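Local coordinates for phosphatase (Thermotoga maritima, PDB 1NF2), which is probably a magnesium-dependent phosphatase of the haloacid dehalogenase family, with a substrate-binding domain set beside its catalytic core, at residues K89-H101 against R156-F168. Residues are numbered along the deposited sequence; the frame is centred on the assembly and turned at random.
Sequences KDIIEYIKPLNVH and RLDELKEILSERF
Helices 89-95 and 156-168 of the second, six-stranded alpha/beta domain run roughly antiparallel, their N-to-C directions 143° apart, with Tyr94 as a knob in a hole formed by Ile163, Leu164, Arg167 and Phe168. The Tyr94 ring takes the edge of Phe168 against its face, a T-shaped pair with centroids 5.4 Å apart and planes at 78°. Arg167 lays its CG over the tyrosine ring, 3.8 Å from Tyr94 CE1, while Ile163 CD1 meets the ring edge, 3.4 Å from Tyr94 CE2. With CG anti to the backbone N (chi1 -174°), the phenol is carried across to the partner helix. Replacing Tyr94 by an alanine would probably leave the Phe168 edge without its aromatic partner and open a gap between Ile163 and Arg167. Phe168 is clasped between Ile91 CG1, 3.6 Å from its ring centroid on one face, and Arg167 CG on the other. Leading into the next strand, Leu98 CD2 meets Ile163 CD1 tip to tip at 3.6 Å, and Val100 CG1 reaches Leu160 CD1 at 3.7 Å. Arg156 NH2 lies 2.8 Å from Asn99 O, while Arg156 NE is salt-bridged to Asp152 OD2. Beneath lies the sheet: Ile91 and Ile95 on strand 147-151, Leu160 on strand 181-186.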
loop_
_atom_site.group_PDB
_atom_site.type_symbol
_atom_site.label_atom_id
_atom_site.label_comp_id
_atom_site.label_asym_id
_atom_site.label_seq_id
_atom_site.Cartn_x
_atom_site.Cartn_y
_atom_site.Cartn_z
ATOM N N LYS A 89 -12.141 0.144 19.444
ATOM C CA LYS A 89 -13.268 -0.378 20.205
ATOM C C LYS A 89 -14.453 0.573 20.074
ATOM O O LYS A 89 -15.578 0.135 19.846
ATOM C CB LYS A 89 -12.895 -0.549 21.679
ATOM C CG LYS A 89 -13.953 -1.288 22.491
ATOM C CD LYS A 89 -13.477 -1.582 23.906
ATOM C CE LYS A 89 -14.491 -2.428 24.663
ATOM N NZ LYS A 89 -14.017 -2.776 26.031
ATOM N N ASP A 90 -14.192 1.870 20.213
ATOM C CA ASP A 90 -15.234 2.885 20.090
ATOM C C ASP A 90 -15.922 2.838 18.733
ATOM O O ASP A 90 -17.144 2.985 18.640
ATOM C CB ASP A 90 -14.657 4.288 20.276
ATOM C CG ASP A 90 -14.404 4.627 21.723
ATOM O OD1 ASP A 90 -14.087 5.802 22.002
ATOM O OD2 ASP A 90 -14.519 3.723 22.577
ATOM N N ILE A 91 -15.133 2.649 17.678
ATOM C CA ILE A 91 -15.671 2.599 16.326
ATOM C C ILE A 91 -16.550 1.377 16.121
ATOM O O ILE A 91 -17.622 1.480 15.530
ATOM C CB ILE A 91 -14.533 2.601 15.272
ATOM C CG1 ILE A 91 -13.805 3.953 15.306
ATOM C CG2 ILE A 91 -15.099 2.324 13.883
ATOM C CD1 ILE A 91 -12.606 4.039 14.365
ATOM N N ILE A 92 -16.100 0.227 16.610
ATOM C CA ILE A 92 -16.862 -1.014 16.472
ATOM C C ILE A 92 -18.168 -0.983 17.265
ATOM O O ILE A 92 -19.214 -1.395 16.759
ATOM C CB ILE A 92 -16.019 -2.251 16.910
ATOM C CG1 ILE A 92 -15.249 -2.809 15.709
ATOM C CG2 ILE A 92 -16.918 -3.343 17.471
ATOM C CD1 ILE A 92 -14.307 -1.830 15.065
ATOM N N GLU A 93 -18.113 -0.502 18.505
ATOM C CA GLU A 93 -19.316 -0.425 19.327
ATOM C C GLU A 93 -20.304 0.579 18.733
ATOM O O GLU A 93 -21.515 0.441 18.885
ATOM C CB GLU A 93 -18.954 -0.048 20.764
ATOM C CG GLU A 93 -18.302 -1.199 21.520
ATOM C CD GLU A 93 -17.922 -0.846 22.947
ATOM O OE1 GLU A 93 -17.451 -1.753 23.670
ATOM O OE2 GLU A 93 -18.090 0.331 23.343
ATOM N N TYR A 94 -19.780 1.571 18.028
ATOM C CA TYR A 94 -20.610 2.586 17.395
ATOM C C TYR A 94 -21.257 2.036 16.118
ATOM O O TYR A 94 -22.436 2.273 15.839
ATOM C CB TYR A 94 -19.740 3.787 17.033
ATOM C CG TYR A 94 -20.491 4.987 16.500
ATOM C CD1 TYR A 94 -20.884 6.024 17.350
ATOM C CD2 TYR A 94 -20.771 5.110 15.142
ATOM C CE1 TYR A 94 -21.531 7.159 16.856
ATOM C CE2 TYR A 94 -21.417 6.234 14.639
ATOM C CZ TYR A 94 -21.793 7.255 15.500
ATOM O OH TYR A 94 -22.425 8.367 14.996
ATOM N N ILE A 95 -20.469 1.282 15.359
ATOM C CA ILE A 95 -20.900 0.734 14.085
ATOM C C ILE A 95 -21.808 -0.499 14.113
ATOM O O ILE A 95 -22.623 -0.690 13.209
ATOM C CB ILE A 95 -19.661 0.421 13.231
ATOM C CG1 ILE A 95 -20.019 0.450 11.753
ATOM C CG2 ILE A 95 -19.105 -0.946 13.595
ATOM C CD1 ILE A 95 -18.839 0.151 10.868
ATOM N N LYS A 96 -21.683 -1.337 15.137
ATOM C CA LYS A 96 -22.497 -2.546 15.203
ATOM C C LYS A 96 -24.011 -2.323 15.269
ATOM O O LYS A 96 -24.765 -2.972 14.544
ATOM C CB LYS A 96 -22.029 -3.437 16.363
ATOM C CG LYS A 96 -20.665 -4.087 16.099
ATOM C CD LYS A 96 -20.120 -4.847 17.310
ATOM C CE LYS A 96 -20.893 -6.132 17.585
ATOM N NZ LYS A 96 -20.757 -7.127 16.478
ATOM N N PRO A 97 -24.481 -1.404 16.130
ATOM C CA PRO A 97 -25.929 -1.187 16.197
ATOM C C PRO A 97 -26.500 -0.759 14.845
ATOM O O PRO A 97 -27.698 -0.882 14.597
ATOM C CB PRO A 97 -26.066 -0.090 17.252
ATOM C CG PRO A 97 -24.894 -0.341 18.153
ATOM C CD PRO A 97 -23.785 -0.611 17.158
ATOM N N LEU A 98 -25.630 -0.261 13.973
ATOM C CA LEU A 98 -26.027 0.194 12.643
ATOM C C LEU A 98 -26.170 -0.940 11.628
ATOM O O LEU A 98 -26.427 -0.696 10.448
ATOM C CB LEU A 98 -25.010 1.219 12.131
ATOM C CG LEU A 98 -25.307 2.705 12.354
ATOM C CD1 LEU A 98 -26.001 2.911 13.685
ATOM C CD2 LEU A 98 -24.018 3.499 12.270
ATOM N N ASN A 99 -26.010 -2.176 12.091
ATOM C CA ASN A 99 -26.104 -3.349 11.224
ATOM C C ASN A 99 -25.498 -3.134 9.841
ATOM O O ASN A 99 -26.207 -2.836 8.875
ATOM C CB ASN A 99 -27.558 -3.802 11.078
ATOM C CG ASN A 99 -27.901 -4.940 12.015
ATOM O OD1 ASN A 99 -27.982 -4.759 13.231
ATOM N ND2 ASN A 99 -28.087 -6.132 11.452
ATOM N N VAL A 100 -24.179 -3.293 9.764
ATOM C CA VAL A 100 -23.437 -3.132 8.520
ATOM C C VAL A 100 -22.546 -4.346 8.299
ATOM O O VAL A 100 -22.456 -5.229 9.152
ATOM C CB VAL A 100 -22.542 -1.885 8.568
ATOM C CG1 VAL A 100 -23.390 -0.640 8.758
ATOM C CG2 VAL A 100 -21.538 -2.019 9.701
ATOM N N HIS A 101 -21.893 -4.391 7.144
ATOM C CA HIS A 101 -20.990 -5.488 6.825
ATOM C C HIS A 101 -19.560 -4.964 6.898
ATOM O O HIS A 101 -19.087 -4.255 6.010
ATOM C CB HIS A 101 -21.305 -6.048 5.437
ATOM C CG HIS A 101 -22.612 -6.779 5.371
ATOM N ND1 HIS A 101 -22.880 -7.891 6.143
ATOM C CD2 HIS A 101 -23.732 -6.545 4.646
ATOM C CE1 HIS A 101 -24.108 -8.310 5.895
ATOM N NE2 HIS A 101 -24.646 -7.511 4.991
ATOM N N ARG A 156 -26.002 3.596 0.634
ATOM C CA ARG A 156 -25.862 3.544 2.080
ATOM C C ARG A 156 -24.427 3.794 2.539
ATOM O O ARG A 156 -24.203 4.317 3.632
ATOM C CB ARG A 156 -26.355 2.191 2.605
ATOM C CG ARG A 156 -26.856 2.238 4.045
ATOM C CD ARG A 156 -27.709 1.019 4.374
ATOM N NE ARG A 156 -26.945 -0.048 5.012
ATOM C CZ ARG A 156 -26.563 -0.032 6.286
ATOM N NH1 ARG A 156 -26.876 0.999 7.060
ATOM N NH2 ARG A 156 -25.873 -1.047 6.786
ATOM N N LEU A 157 -23.459 3.430 1.701
ATOM C CA LEU A 157 -22.057 3.624 2.050
ATOM C C LEU A 157 -21.717 5.113 2.071
ATOM O O LEU A 157 -20.890 5.554 2.869
ATOM C CB LEU A 157 -21.149 2.893 1.057
ATOM C CG LEU A 157 -19.773 2.485 1.592
ATOM C CD1 LEU A 157 -19.955 1.477 2.723
ATOM C CD2 LEU A 157 -18.937 1.876 0.477
ATOM N N ASP A 158 -22.351 5.885 1.193
ATOM C CA ASP A 158 -22.115 7.327 1.148
ATOM C C ASP A 158 -22.643 7.958 2.432
ATOM O O ASP A 158 -22.135 8.983 2.890
ATOM C CB ASP A 158 -22.825 7.961 -0.051
ATOM C CG ASP A 158 -22.008 7.885 -1.325
ATOM O OD1 ASP A 158 -22.506 8.347 -2.374
ATOM O OD2 ASP A 158 -20.871 7.369 -1.281
ATOM N N GLU A 159 -23.673 7.340 3.001
ATOM C CA GLU A 159 -24.269 7.834 4.234
ATOM C C GLU A 159 -23.398 7.421 5.415
ATOM O O GLU A 159 -23.107 8.229 6.296
ATOM C CB GLU A 159 -25.689 7.277 4.391
ATOM C CG GLU A 159 -26.622 7.672 3.250
ATOM C CD GLU A 159 -28.005 7.052 3.362
ATOM O OE1 GLU A 159 -28.837 7.300 2.465
ATOM O OE2 GLU A 159 -28.265 6.320 4.339
ATOM N N LEU A 160 -22.975 6.161 5.427
ATOM C CA LEU A 160 -22.128 5.671 6.499
ATOM C C LEU A 160 -20.848 6.494 6.558
ATOM O O LEU A 160 -20.380 6.857 7.635
ATOM C CB LEU A 160 -21.804 4.198 6.283
ATOM C CG LEU A 160 -23.012 3.272 6.411
ATOM C CD1 LEU A 160 -22.586 1.834 6.179
ATOM C CD2 LEU A 160 -23.626 3.430 7.799
ATOM N N LYS A 161 -20.294 6.795 5.389
ATOM C CA LYS A 161 -19.079 7.594 5.291
ATOM C C LYS A 161 -19.296 8.908 6.038
ATOM O O LYS A 161 -18.491 9.309 6.877
ATOM C CB LYS A 161 -18.778 7.875 3.819
ATOM C CG LYS A 161 -17.375 8.358 3.525
ATOM C CD LYS A 161 -17.189 9.832 3.789
ATOM C CE LYS A 161 -15.774 10.255 3.418
ATOM N NZ LYS A 161 -15.579 11.729 3.488
ATOM N N GLU A 162 -20.406 9.562 5.722
ATOM C CA GLU A 162 -20.775 10.840 6.320
ATOM C C GLU A 162 -20.766 10.842 7.852
ATOM O O GLU A 162 -20.102 11.669 8.475
ATOM C CB GLU A 162 -22.161 11.250 5.819
ATOM C CG GLU A 162 -22.596 12.644 6.232
ATOM C CD GLU A 162 -24.044 12.936 5.867
ATOM O OE1 GLU A 162 -24.954 12.329 6.482
ATOM O OE2 GLU A 162 -24.265 13.772 4.964
ATOM N N ILE A 163 -21.497 9.917 8.460
ATOM C CA ILE A 163 -21.562 9.875 9.914
ATOM C C ILE A 163 -20.279 9.401 10.605
ATOM O O ILE A 163 -19.957 9.866 11.699
ATOM C CB ILE A 163 -22.752 9.004 10.403
ATOM C CG1 ILE A 163 -22.254 7.640 10.862
ATOM C CG2 ILE A 163 -23.769 8.837 9.284
ATOM C CD1 ILE A 163 -23.207 6.932 11.785
ATOM N N LEU A 164 -19.549 8.477 9.984
ATOM C CA LEU A 164 -18.321 7.987 10.593
ATOM C C LEU A 164 -17.212 9.028 10.511
ATOM O O LEU A 164 -16.368 9.115 11.403
ATOM C CB LEU A 164 -17.884 6.665 9.947
ATOM C CG LEU A 164 -18.762 5.483 10.372
ATOM C CD1 LEU A 164 -18.402 4.236 9.593
ATOM C CD2 LEU A 164 -18.596 5.253 11.869
ATOM N N SER A 165 -17.225 9.833 9.457
ATOM C CA SER A 165 -16.217 10.874 9.307
ATOM C C SER A 165 -16.464 11.974 10.346
ATOM O O SER A 165 -15.552 12.375 11.067
ATOM C CB SER A 165 -16.270 11.466 7.897
ATOM O OG SER A 165 -15.260 12.447 7.727
ATOM N N GLU A 166 -17.703 12.457 10.416
ATOM C CA GLU A 166 -18.078 13.501 11.373
ATOM C C GLU A 166 -17.742 13.083 12.797
ATOM O O GLU A 166 -17.258 13.880 13.595
ATOM C CB GLU A 166 -19.580 13.774 11.296
ATOM C CG GLU A 166 -20.037 14.447 10.025
ATOM C CD GLU A 166 -19.583 15.887 9.941
ATOM O OE1 GLU A 166 -18.362 16.127 9.855
ATOM O OE2 GLU A 166 -20.453 16.781 9.965
ATOM N N ARG A 167 -18.002 11.817 13.100
ATOM C CA ARG A 167 -17.775 11.278 14.432
ATOM C C ARG A 167 -16.334 10.900 14.769
ATOM O O ARG A 167 -15.906 11.061 15.913
ATOM C CB ARG A 167 -18.675 10.058 14.642
ATOM C CG ARG A 167 -18.505 9.369 15.988
ATOM C CD ARG A 167 -18.945 10.254 17.157
ATOM N NE ARG A 167 -18.800 9.540 18.423
ATOM C CZ ARG A 167 -17.632 9.231 18.980
ATOM N NH1 ARG A 167 -16.494 9.588 18.389
ATOM N NH2 ARG A 167 -17.597 8.526 20.108
ATOM N N PHE A 168 -15.583 10.408 13.790
ATOM C CA PHE A 168 -14.214 9.981 14.058
ATOM C C PHE A 168 -13.091 10.658 13.276
ATOM O O PHE A 168 -11.928 10.284 13.409
ATOM C CB PHE A 168 -14.128 8.474 13.872
ATOM C CG PHE A 168 -15.013 7.706 14.805
ATOM C CD1 PHE A 168 -14.765 7.707 16.172
ATOM C CD2 PHE A 168 -16.074 6.951 14.317
ATOM C CE1 PHE A 168 -15.563 6.955 17.041
ATOM C CE2 PHE A 168 -16.872 6.200 15.177
ATOM C CZ PHE A 168 -16.614 6.200 16.541
#